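Local coordinates for protein galactose-1-phosphate uridylyltransferase (Pyrobaculum aerophilum str. IM2, PDB 6K9Z) that probably transfers uridylyl groups between UDP-sugars and hexose 1-phosphates in galactose metabolism, as a zinc-containing member of the galactose-1-phosphate uridylyltransferase family, at residues A[42-46]-A[98-102]; A[89-93]-A[234-238]; A[180-184]-A[298-302]; A[185-190]-A[225-229]. The protein carries 1 engineered substitution. All coordinates share one frame; numbering follows the deposited sequence.

Contact 1: residues A[42-46]-A[98-102]; sequences GWDVL and QIKKI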
loop_
_atom_site.group_PDB
_atom_site.type_symbol
_atom_site.label_atom_id
_atom_site.label_comp_id
_atom_site.label_asym_id
_atom_site.label_seq_id
_atom_site.Cartn_x
_atom_site.Cartn_y
_atom_site.Cartn_z
ATOM N N GLY A 42 -22.952 -29.177 9.314
ATOM C CA GLY A 42 -24.316 -28.611 9.405
ATOM C C GLY A 42 -24.375 -27.097 9.533
ATOM O O GLY A 42 -25.366 -26.599 10.095
ATOM N N TRP A 43 -23.363 -26.388 9.033
ATOM C CA TRP A 43 -23.327 -24.902 9.122
ATOM C C TRP A 43 -23.394 -24.268 7.727
ATOM O O TRP A 43 -22.909 -24.888 6.768
ATOM C CB TRP A 43 -22.066 -24.447 9.863
ATOM C CG TRP A 43 -20.804 -25.073 9.352
ATOM C CD1 TRP A 43 -20.209 -26.209 9.815
ATOM C CD2 TRP A 43 -19.973 -24.599 8.277
ATOM N NE1 TRP A 43 -19.068 -26.474 9.108
ATOM C CE2 TRP A 43 -18.896 -25.504 8.157
ATOM C CE3 TRP A 43 -20.028 -23.503 7.408
ATOM C CZ2 TRP A 43 -17.890 -25.343 7.207
ATOM C CZ3 TRP A 43 -19.034 -23.348 6.469
ATOM C CH2 TRP A 43 -17.981 -24.256 6.371
ATOM N N ASP A 44 -24.010 -23.085 7.639
ATOM C CA ASP A 44 -24.090 -22.312 6.378
ATOM C C ASP A 44 -22.890 -21.371 6.351
ATOM O O ASP A 44 -22.349 -21.142 5.231
ATOM C CB ASP A 44 -25.410 -21.533 6.268
ATOM C CG ASP A 44 -26.621 -22.398 5.945
ATOM O OD1 ASP A 44 -26.465 -23.367 5.169
ATOM O OD2 ASP A 44 -27.709 -22.079 6.457
ATOM N N VAL A 45 -22.568 -20.776 7.515
ATOM C CA VAL A 45 -21.450 -19.810 7.681
ATOM C C VAL A 45 -20.768 -20.099 9.008
ATOM O O VAL A 45 -21.444 -20.420 9.973
ATOM C CB VAL A 45 -21.926 -18.348 7.618
ATOM C CG1 VAL A 45 -20.800 -17.383 7.920
ATOM C CG2 VAL A 45 -22.582 -18.024 6.280
ATOM N N LEU A 46 -19.447 -20.017 9.023
ATOM C CA LEU A 46 -18.657 -20.299 10.227
ATOM C C LEU A 46 -17.686 -19.160 10.453
ATOM O O LEU A 46 -17.005 -18.817 9.501
ATOM C CB LEU A 46 -17.913 -21.602 9.960
ATOM C CG LEU A 46 -17.699 -22.452 11.186
ATOM C CD1 LEU A 46 -19.037 -22.742 11.837
ATOM C CD2 LEU A 46 -16.971 -23.735 10.813
ATOM N N GLN A 98 -27.358 -16.655 0.651
ATOM C CA GLN A 98 -26.128 -17.112 1.334
ATOM C C GLN A 98 -25.284 -15.862 1.678
ATOM O O GLN A 98 -24.733 -15.833 2.775
ATOM C CB GLN A 98 -25.375 -18.112 0.462
ATOM C CG GLN A 98 -24.090 -18.623 1.110
ATOM C CD GLN A 98 -24.314 -19.486 2.331
ATOM O OE1 GLN A 98 -25.424 -19.983 2.608
ATOM N NE2 GLN A 98 -23.244 -19.671 3.086
ATOM N N ILE A 99 -25.145 -14.899 0.748
ATOM C CA ILE A 99 -24.368 -13.652 1.004
ATOM C C ILE A 99 -25.058 -12.929 2.176
ATOM O O ILE A 99 -24.346 -12.451 3.054
ATOM C CB ILE A 99 -24.219 -12.785 -0.252
ATOM C CG1 ILE A 99 -23.572 -13.610 -1.366
ATOM C CG2 ILE A 99 -23.461 -11.507 0.090
ATOM C CD1 ILE A 99 -23.548 -12.942 -2.736
ATOM N N LYS A 100 -26.398 -12.868 2.196
ATOM C CA LYS A 100 -27.125 -12.239 3.326
ATOM C C LYS A 100 -26.747 -12.941 4.659
ATOM O O LYS A 100 -26.464 -12.238 5.660
ATOM C CB LYS A 100 -28.624 -12.193 3.015
ATOM C CG LYS A 100 -29.446 -11.508 4.080
ATOM C CD LYS A 100 -30.959 -11.507 3.750
ATOM C CE LYS A 100 -31.853 -10.845 4.792
ATOM N NZ LYS A 100 -31.105 -9.857 5.630
ATOM N N LYS A 101 -26.667 -14.267 4.681
ATOM C CA LYS A 101 -26.314 -15.013 5.920
ATOM C C LYS A 101 -24.874 -14.643 6.305
ATOM O O LYS A 101 -24.600 -14.538 7.509
ATOM C CB LYS A 101 -26.439 -16.525 5.730
ATOM C CG LYS A 101 -27.855 -17.048 5.601
ATOM C CD LYS A 101 -27.876 -18.531 5.275
ATOM C CE LYS A 101 -29.251 -18.978 4.851
ATOM N NZ LYS A 101 -29.321 -20.457 4.757
ATOM N N ILE A 102 -23.970 -14.472 5.340
ATOM C CA ILE A 102 -22.557 -14.100 5.667
ATOM C C ILE A 102 -22.544 -12.726 6.362
ATOM O O ILE A 102 -21.937 -12.596 7.451
ATOM C CB ILE A 102 -21.642 -14.061 4.428
ATOM C CG1 ILE A 102 -21.536 -15.432 3.758
ATOM C CG2 ILE A 102 -20.308 -13.486 4.783
ATOM C CD1 ILE A 102 -21.046 -15.339 2.327
HETATM O O HOH W 1 -25.024 -23.074 2.630
#
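The carboxamide of Gln98 meets the backbone of Asp44 through its edge: NE2 donates to Asp44 O at 2.8 Å, with that oxygen almost in the amide plane, while the N-H comes down on the carbonyl from above its plane, 46° out of it. The carboxylate of Asp44 is likewise met from above its plane, by Lys101 NZ, which forms a salt bridge of 2.8 Å with OD2. Lys101 reaches this position with its chain extended beyond CG, its CD passing Asp44 CB at 4.0 Å. A water donating to Asp44 OD1 and Gln98 OE1 adds a second link between these two residues. The bend of Gln98 at chi2 (68°) turns its amide toward the loop. Beside these polar bonds Val45 CG2 packs on Ile102 CG1 at 3.8 Å. Gln98 NE2 has a second acceptor in Glu82 O, which helps fix the amide's rotation. The contact fastens the loop leading into strand 46-49 to helix 96-114; Ile102 also touches Val80 of strand 76-81, and another flank of the helix, at Ile99 and Lys100, packs against helix 220-240.

Contact 2: residues A[89-93]-A[234-238]; sequences DDLSD and LCALK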
loop_
_atom_site.group_PDB
_atom_site.type_symbol
_atom_site.label_atom_id
_atom_site.label_comp_id
_atom_site.label_asym_id
_atom_site.label_seq_id
_atom_site.Cartn_x
_atom_site.Cartn_y
_atom_site.Cartn_z
ATOM N N ASP A 89 -15.771 -20.186 -7.156
ATOM C CA ASP A 89 -14.640 -19.262 -7.450
ATOM C C ASP A 89 -14.722 -18.029 -6.547
ATOM O O ASP A 89 -13.656 -17.647 -5.961
ATOM C CB ASP A 89 -14.574 -18.810 -8.908
ATOM C CG ASP A 89 -13.450 -17.787 -9.136
ATOM O OD1 ASP A 89 -12.252 -18.184 -9.081
ATOM O OD2 ASP A 89 -13.765 -16.580 -9.344
ATOM N N ASP A 90 -15.916 -17.417 -6.409
ATOM C CA ASP A 90 -16.032 -16.050 -5.812
ATOM C C ASP A 90 -17.256 -15.937 -4.884
ATOM O O ASP A 90 -18.240 -16.658 -5.073
ATOM C CB ASP A 90 -16.082 -14.975 -6.915
ATOM C CG ASP A 90 -15.996 -13.572 -6.337
ATOM O OD1 ASP A 90 -15.240 -13.394 -5.332
ATOM O OD2 ASP A 90 -16.736 -12.686 -6.805
ATOM N N LEU A 91 -17.238 -14.967 -3.990
ATOM C CA LEU A 91 -18.418 -14.530 -3.201
ATOM C C LEU A 91 -19.595 -14.307 -4.147
ATOM O O LEU A 91 -20.717 -14.732 -3.849
ATOM C CB LEU A 91 -18.031 -13.252 -2.471
ATOM C CG LEU A 91 -19.083 -12.660 -1.554
ATOM C CD1 LEU A 91 -19.430 -13.628 -0.428
ATOM C CD2 LEU A 91 -18.539 -11.349 -1.006
ATOM N N SER A 92 -19.349 -13.696 -5.310
ATOM C CA SER A 92 -20.420 -13.337 -6.276
ATOM C C SER A 92 -21.076 -14.569 -6.896
ATOM O O SER A 92 -22.188 -14.427 -7.457
ATOM C CB SER A 92 -19.914 -12.377 -7.345
ATOM O OG SER A 92 -19.014 -12.988 -8.251
ATOM N N ASP A 93 -20.485 -15.760 -6.764
ATOM C CA ASP A 93 -21.106 -17.003 -7.303
ATOM C C ASP A 93 -22.110 -17.589 -6.311
ATOM O O ASP A 93 -22.883 -18.464 -6.705
ATOM C CB ASP A 93 -20.035 -18.008 -7.688
ATOM C CG ASP A 93 -19.162 -17.473 -8.799
ATOM O OD1 ASP A 93 -19.714 -17.221 -9.887
ATOM O OD2 ASP A 93 -17.942 -17.321 -8.592
ATOM N N LEU A 234 -19.381 -7.495 -7.804
ATOM C CA LEU A 234 -18.255 -8.459 -7.938
ATOM C C LEU A 234 -18.472 -9.285 -9.209
ATOM O O LEU A 234 -17.504 -9.630 -9.885
ATOM C CB LEU A 234 -18.143 -9.272 -6.658
ATOM C CG LEU A 234 -17.663 -8.466 -5.457
ATOM C CD1 LEU A 234 -17.723 -9.314 -4.196
ATOM C CD2 LEU A 234 -16.262 -7.903 -5.679
ATOM N N CYS A 235 -19.711 -9.582 -9.569
ATOM C CA CYS A 235 -20.042 -10.278 -10.830
ATOM C C CYS A 235 -19.501 -9.457 -12.010
ATOM O O CYS A 235 -18.847 -10.015 -12.904
ATOM C CB CYS A 235 -21.535 -10.542 -10.926
ATOM S SG CYS A 235 -22.072 -11.211 -12.517
ATOM N N ALA A 236 -19.698 -8.143 -11.989
ATOM C CA ALA A 236 -19.233 -7.261 -13.073
ATOM C C ALA A 236 -17.700 -7.322 -13.169
ATOM O O ALA A 236 -17.177 -7.396 -14.280
ATOM C CB ALA A 236 -19.684 -5.861 -12.831
ATOM N N LEU A 237 -17.007 -7.334 -12.038
ATOM C CA LEU A 237 -15.521 -7.318 -12.028
ATOM C C LEU A 237 -15.052 -8.633 -12.618
ATOM O O LEU A 237 -14.034 -8.590 -13.321
ATOM C CB LEU A 237 -14.952 -7.091 -10.621
ATOM C CG LEU A 237 -15.186 -5.678 -10.106
ATOM C CD1 LEU A 237 -14.551 -5.458 -8.738
ATOM C CD2 LEU A 237 -14.636 -4.654 -11.076
ATOM N N LYS A 238 -15.786 -9.723 -12.372
ATOM C CA LYS A 238 -15.385 -11.090 -12.768
ATOM C C LYS A 238 -15.301 -11.152 -14.283
ATOM O O LYS A 238 -14.518 -11.978 -14.800
ATOM C CB LYS A 238 -16.367 -12.116 -12.212
ATOM C CG LYS A 238 -15.783 -13.456 -11.830
ATOM C CD LYS A 238 -16.811 -14.381 -11.206
ATOM C CE LYS A 238 -16.253 -15.750 -10.886
ATOM N NZ LYS A 238 -17.169 -16.831 -11.298
HETATM O O HOH W 2 -15.366 -10.990 -8.683
#
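Lys238 reaches from helix 220-240 to the carboxylate of Asp93, where NZ lies 2.9 Å from OD2, which accepts through its syn lone pair; the bond to OD1 is weak. The two side chains cross at about a right angle. Asp89 points against the incoming lysine, its OD2 3.0 Å from Lys238 CE but in a long ion pair with NZ, and its stronger partner is Lys128. Beside this charged group Ser92 CB rests on Leu234 CB at 3.6 Å, close to the point where the two backbones come nearest, and Leu91 CD2 touches Leu234 CD1 at 3.9 Å. The next shell shapes the 89-93 turn. Asp90 OD2 accepts from Ser92 N, which lies above the carboxylate plane, completing an Asx turn, and from Ser92 OG at 2.7 Å on the anti side. With chi1 at 70°, Ser92 OG sits between its own backbone N and carbonyl carbon, from where it reaches back to Asp90. A water donates to Asp90 OD2 and to Leu234 O at 2.8 Å, bridging turn and helix, while Asp90 OD1 is hydrogen-bonded to Tyr247 OH. Further out, Cys235 is held to Cys312 by a disulfide. Three donors thus gather on one carboxylate oxygen of the buried Asp90, which probably stabilises its negative charge, and Lys238 probably offsets the charge of Asp93 and, with Lys128, part of that of Asp89.

Contact 3: residues A[180-184]-A[298-302]; sequences EKRLV and PEETA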
loop_
_atom_site.group_PDB
_atom_site.type_symbol
_atom_site.label_atom_id
_atom_site.label_comp_id
_atom_site.label_asym_id
_atom_site.label_seq_id
_atom_site.Cartn_x
_atom_site.Cartn_y
_atom_site.Cartn_z
ATOM N N GLU A 180 -23.409 10.144 -10.277
ATOM C CA GLU A 180 -24.304 9.752 -11.397
ATOM C C GLU A 180 -23.463 9.184 -12.549
ATOM O O GLU A 180 -23.704 8.040 -12.950
ATOM C CB GLU A 180 -25.192 10.922 -11.822
ATOM C CG GLU A 180 -26.346 11.165 -10.867
ATOM C CD GLU A 180 -27.218 9.954 -10.579
ATOM O OE1 GLU A 180 -27.400 9.126 -11.491
ATOM O OE2 GLU A 180 -27.719 9.849 -9.448
ATOM N N LYS A 181 -22.499 9.973 -13.032
ATOM C CA LYS A 181 -21.641 9.616 -14.196
ATOM C C LYS A 181 -20.830 8.346 -13.921
ATOM O O LYS A 181 -20.668 7.541 -14.850
ATOM C CB LYS A 181 -20.687 10.772 -14.510
ATOM C CG LYS A 181 -19.871 10.616 -15.785
ATOM C CD LYS A 181 -18.750 11.623 -15.912
ATOM C CE LYS A 181 -19.033 12.943 -15.229
ATOM N NZ LYS A 181 -18.768 14.094 -16.125
ATOM N N ARG A 182 -20.323 8.195 -12.698
ATOM C CA ARG A 182 -19.493 7.012 -12.347
ATOM C C ARG A 182 -20.328 5.959 -11.609
ATOM O O ARG A 182 -19.722 5.020 -11.071
ATOM C CB ARG A 182 -18.265 7.443 -11.540
ATOM C CG ARG A 182 -17.162 8.065 -12.382
ATOM C CD ARG A 182 -16.029 8.609 -11.535
ATOM N NE ARG A 182 -16.556 9.457 -10.483
ATOM C CZ ARG A 182 -16.685 10.771 -10.569
ATOM N NH1 ARG A 182 -16.296 11.406 -11.660
ATOM N NH2 ARG A 182 -17.190 11.447 -9.556
ATOM N N LEU A 183 -21.656 6.113 -11.560
ATOM C CA LEU A 183 -22.453 5.107 -10.821
ATOM C C LEU A 183 -22.401 3.826 -11.649
ATOM O O LEU A 183 -22.619 3.932 -12.864
ATOM C CB LEU A 183 -23.885 5.640 -10.681
ATOM C CG LEU A 183 -24.826 4.860 -9.763
ATOM C CD1 LEU A 183 -24.320 4.777 -8.325
ATOM C CD2 LEU A 183 -26.187 5.540 -9.728
ATOM N N VAL A 184 -22.160 2.668 -11.063
ATOM C CA VAL A 184 -22.194 1.394 -11.828
ATOM C C VAL A 184 -23.457 0.596 -11.460
ATOM O O VAL A 184 -23.913 -0.177 -12.301
ATOM C CB VAL A 184 -20.920 0.572 -11.652
ATOM C CG1 VAL A 184 -19.724 1.346 -12.170
ATOM C CG2 VAL A 184 -20.769 0.105 -10.224
ATOM N N PRO A 298 -11.082 7.290 -14.248
ATOM C CA PRO A 298 -12.176 6.712 -13.471
ATOM C C PRO A 298 -13.511 6.727 -14.228
ATOM O O PRO A 298 -14.302 5.833 -14.022
ATOM C CB PRO A 298 -12.177 7.570 -12.200
ATOM C CG PRO A 298 -10.719 7.983 -12.017
ATOM C CD PRO A 298 -10.230 8.174 -13.439
ATOM N N GLU A 299 -13.757 7.771 -15.000
ATOM C CA GLU A 299 -15.024 7.936 -15.773
ATOM C C GLU A 299 -15.118 6.850 -16.849
ATOM O O GLU A 299 -16.168 6.216 -16.967
ATOM C CB GLU A 299 -15.106 9.341 -16.339
ATOM C CG GLU A 299 -15.209 10.402 -15.252
ATOM C CD GLU A 299 -13.891 10.719 -14.545
ATOM O OE1 GLU A 299 -12.826 10.695 -15.203
ATOM O OE2 GLU A 299 -13.919 10.927 -13.328
ATOM N N GLU A 300 -14.046 6.603 -17.584
ATOM C CA GLU A 300 -14.047 5.520 -18.602
ATOM C C GLU A 300 -14.165 4.170 -17.886
ATOM O O GLU A 300 -14.934 3.317 -18.348
ATOM C CB GLU A 300 -12.779 5.546 -19.460
ATOM C CG GLU A 300 -12.720 4.427 -20.488
ATOM C CD GLU A 300 -11.594 4.487 -21.518
ATOM O OE1 GLU A 300 -10.991 5.578 -21.725
ATOM O OE2 GLU A 300 -11.312 3.439 -22.129
ATOM N N THR A 301 -13.465 3.970 -16.769
ATOM C CA THR A 301 -13.519 2.680 -16.039
ATOM C C THR A 301 -14.949 2.441 -15.513
ATOM O O THR A 301 -15.463 1.329 -15.679
ATOM C CB THR A 301 -12.379 2.572 -15.023
ATOM O OG1 THR A 301 -11.162 2.599 -15.796
ATOM C CG2 THR A 301 -12.528 1.289 -14.234
ATOM N N ALA A 302 -15.597 3.443 -14.921
ATOM C CA ALA A 302 -17.016 3.307 -14.531
ATOM C C ALA A 302 -17.875 2.855 -15.731
ATOM O O ALA A 302 -18.745 1.983 -15.548
ATOM C CB ALA A 302 -17.470 4.604 -13.958
HETATM O O HOH W 3 -18.542 7.467 -16.724
#
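A type I beta turn from Glu180 to Leu183, closed by Leu183 N to Glu180 O, brings the chain into edge strand 183-186 and sets Arg182 beside the first turn of helix 298-309, where Ala302 N bonds to Pro298 O. The backbones come nearest at Arg182 and Ala302, their CA atoms 5.0 Å apart. Ala302 CB fits against Arg182 CA at 3.5 Å, and a water donating to Lys181 O and Glu299 O joins the turn to the helix. On the strand, Val184 CG1 lies 3.6 Å from Ala302 O. The Arg182 side chain runs alongside those of Pro298 and Glu299, its CD 4.0 Å from Pro298 CB. A bend at chi3 (-50°) turns the guanidinium so that NH1 meets Glu299 OE2 at 2.9 Å. This salt bridge is far from coplanar: the two groups stand 86° apart, the acceptor is tilted from the guanidinium plane, and OE2 offers its anti lone pair. Lys181 lies over the aliphatic part of the same glutamate, CD to CG 3.8 Å. Arg182 NH1 also pairs with Glu65 of the second subunit, its stronger partner, and Glu299 OE2 with Arg4 of that subunit; Arg182 NH2 turns back to Glu179. The bridge is therefore one link in a series of alternating charges, Glu65 and Arg4 of the second subunit standing at its two ends, in which each ion probably steadies the next and fold and assembly share the same polar groups.

Contact 4: residues A[185-190]-A[225-229]; sequences FQNRNW and DLAEA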
loop_
_atom_site.group_PDB
_atom_site.type_symbol
_atom_site.label_atom_id
_atom_site.label_comp_id
_atom_site.label_asym_id
_atom_site.label_seq_id
_atom_site.Cartn_x
_atom_site.Cartn_y
_atom_site.Cartn_z
ATOM N N PHE A 185 -24.007 0.785 -10.251
ATOM C CA PHE A 185 -25.194 0.035 -9.792
ATOM C C PHE A 185 -25.825 0.771 -8.624
ATOM O O PHE A 185 -25.126 1.390 -7.798
ATOM C CB PHE A 185 -24.838 -1.408 -9.441
ATOM C CG PHE A 185 -25.994 -2.161 -8.844
ATOM C CD1 PHE A 185 -27.027 -2.602 -9.653
ATOM C CD2 PHE A 185 -26.082 -2.416 -7.480
ATOM C CE1 PHE A 185 -28.113 -3.294 -9.126
ATOM C CE2 PHE A 185 -27.212 -3.034 -6.949
ATOM C CZ PHE A 185 -28.217 -3.487 -7.774
ATOM N N GLN A 186 -27.154 0.686 -8.518
ATOM C CA GLN A 186 -27.811 1.147 -7.289
ATOM C C GLN A 186 -29.069 0.337 -7.110
ATOM O O GLN A 186 -29.635 -0.195 -8.084
ATOM C CB GLN A 186 -28.079 2.649 -7.334
ATOM C CG GLN A 186 -29.221 3.010 -8.293
ATOM C CD GLN A 186 -29.420 4.502 -8.329
ATOM O OE1 GLN A 186 -29.545 5.130 -7.287
ATOM N NE2 GLN A 186 -29.434 5.073 -9.534
ATOM N N ASN A 187 -29.450 0.225 -5.849
ATOM C CA ASN A 187 -30.746 -0.369 -5.445
ATOM C C ASN A 187 -31.423 0.610 -4.474
ATOM O O ASN A 187 -31.030 1.794 -4.389
ATOM C CB ASN A 187 -30.671 -1.849 -5.059
ATOM C CG ASN A 187 -29.762 -2.130 -3.886
ATOM O OD1 ASN A 187 -29.527 -1.258 -3.060
ATOM N ND2 ASN A 187 -29.262 -3.350 -3.808
ATOM N N ARG A 188 -32.450 0.153 -3.782
ATOM C CA ARG A 188 -33.172 1.108 -2.912
ATOM C C ARG A 188 -32.268 1.577 -1.791
ATOM O O ARG A 188 -32.599 2.642 -1.275
ATOM C CB ARG A 188 -34.426 0.472 -2.316
ATOM C CG ARG A 188 -35.483 0.224 -3.372
ATOM C CD ARG A 188 -36.661 -0.519 -2.835
ATOM N NE ARG A 188 -37.683 -0.565 -3.859
ATOM C CZ ARG A 188 -38.947 -0.854 -3.629
ATOM N NH1 ARG A 188 -39.304 -1.197 -2.406
ATOM N NH2 ARG A 188 -39.862 -0.810 -4.595
ATOM N N ASN A 189 -31.236 0.812 -1.400
ATOM C CA ASN A 189 -30.514 1.131 -0.137
ATOM C C ASN A 189 -29.028 1.421 -0.378
ATOM O O ASN A 189 -28.383 1.881 0.606
ATOM C CB ASN A 189 -30.723 0.074 0.936
ATOM C CG ASN A 189 -32.090 0.220 1.587
ATOM O OD1 ASN A 189 -32.340 1.273 2.159
ATOM N ND2 ASN A 189 -32.968 -0.780 1.523
ATOM N N TRP A 190 -28.507 1.149 -1.569
ATOM C CA TRP A 190 -27.032 1.195 -1.845
ATOM C C TRP A 190 -26.735 1.835 -3.204
ATOM O O TRP A 190 -27.547 1.731 -4.137
ATOM C CB TRP A 190 -26.401 -0.179 -1.730
ATOM C CG TRP A 190 -26.583 -0.750 -0.361
ATOM C CD1 TRP A 190 -27.666 -1.454 0.080
ATOM C CD2 TRP A 190 -25.682 -0.641 0.757
ATOM N NE1 TRP A 190 -27.518 -1.765 1.399
ATOM C CE2 TRP A 190 -26.300 -1.321 1.837
ATOM C CE3 TRP A 190 -24.356 -0.202 0.905
ATOM C CZ2 TRP A 190 -25.681 -1.442 3.081
ATOM C CZ3 TRP A 190 -23.764 -0.291 2.145
ATOM C CH2 TRP A 190 -24.418 -0.908 3.210
ATOM N N ASP A 225 -30.191 -5.780 0.619
ATOM C CA ASP A 225 -29.833 -4.928 -0.546
ATOM C C ASP A 225 -28.296 -4.869 -0.661
ATOM O O ASP A 225 -27.789 -4.735 -1.789
ATOM C CB ASP A 225 -30.528 -3.576 -0.430
ATOM C CG ASP A 225 -31.981 -3.559 -0.883
ATOM O OD1 ASP A 225 -32.417 -4.571 -1.506
ATOM O OD2 ASP A 225 -32.673 -2.611 -0.507
ATOM N N LEU A 226 -27.585 -4.891 0.464
ATOM C CA LEU A 226 -26.098 -4.988 0.490
ATOM C C LEU A 226 -25.651 -6.274 -0.203
ATOM O O LEU A 226 -24.722 -6.197 -1.062
ATOM C CB LEU A 226 -25.556 -4.928 1.922
ATOM C CG LEU A 226 -24.040 -5.063 2.029
ATOM C CD1 LEU A 226 -23.352 -4.037 1.090
ATOM C CD2 LEU A 226 -23.597 -4.907 3.473
ATOM N N ALA A 227 -26.221 -7.421 0.175
ATOM C CA ALA A 227 -25.863 -8.695 -0.468
ATOM C C ALA A 227 -26.000 -8.539 -1.990
ATOM O O ALA A 227 -25.112 -8.976 -2.740
ATOM C CB ALA A 227 -26.688 -9.809 0.055
ATOM N N GLU A 228 -27.061 -7.885 -2.465
ATOM C CA GLU A 228 -27.295 -7.717 -3.922
ATOM C C GLU A 228 -26.195 -6.822 -4.519
ATOM O O GLU A 228 -25.593 -7.178 -5.591
ATOM C CB GLU A 228 -28.688 -7.183 -4.179
ATOM C CG GLU A 228 -28.944 -6.917 -5.654
ATOM C CD GLU A 228 -30.372 -6.517 -5.918
ATOM O OE1 GLU A 228 -30.722 -5.358 -5.672
ATOM O OE2 GLU A 228 -31.171 -7.402 -6.258
ATOM N N ALA A 229 -25.898 -5.701 -3.865
ATOM C CA ALA A 229 -24.913 -4.755 -4.403
ATOM C C ALA A 229 -23.543 -5.442 -4.478
ATOM O O ALA A 229 -22.824 -5.252 -5.475
ATOM C CB ALA A 229 -24.862 -3.488 -3.587
#
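An Asx turn at Asn187, in the hairpin joining edge strand 183-186 to strand 190-193, supplies the polar centre of this contact with helix 220-240. Asn187 OD1 accepts from Asn189 N within the turn, while the other end of the same amide faces the helix: ND2 donates to Asp225 O at 2.9 Å and to Glu228 OE1 at 3.1 Å, both bonds at 157° and both acceptors close to the amide plane. With both N-H groups and the carbonyl engaged, the rotation of this amide is fixed. Asp225 O also receives the helical bond from Ala229 N, and the two donors approach from opposite faces of its plane. Asn189 ND2 adds a bond of 2.7 Å to Asp225 OD2, met on the anti side of the carboxylate.

Apolar contacts flank these bonds. Leu226 CD1 lies over the six-membered ring of Trp190, 3.8 Å from its centroid and nearly on the ring normal, a CH-pi contact; its CB packs on Trp190 CZ2 at 3.7 Å. The indole NE1 passes close to Leu226 N but donates to Glu222 O, one turn earlier in the helix. Phe185 presents its edge to Glu228 OE1, the ring and carboxylate planes perpendicular, while CE2 comes within 3.8 Å of Ala229 CA.

Helix 220-240 is thereby laid against the end of the nine-stranded sheet: Trp190 and Ala229 meet Ile206 of strand 202-208, Phe185 packs on Ile232 farther along the helix, and Leu226 turns to Leu103 of helix 96-114.

Helix 220-240 serves both contact 4 and contact 2, whose centres are 15 Å apart, and helix 96-114 of contact 1 packs directly against it: Ile99 CG2 meets Ala227 CB at 3.6 Å. Contact 1 also touches contact 2, with Ile102 CD1 3.6 Å from Leu91 CD1. Contacts 3 and 4 follow one another along strand 183-186, and contact 3, about 32 Å from contact 1 between centres, lies away from the annotated sites. Contacts 1 and 2 lie near the predicted active-site position: the side chains of Ile102 and Leu91 are each about 9 Å from that of Phe140, an engineered residue at the predicted uridylylated-histidine position. Trp190 of contact 4 is about 7 Å, side chain to side chain, from iron ligand His266.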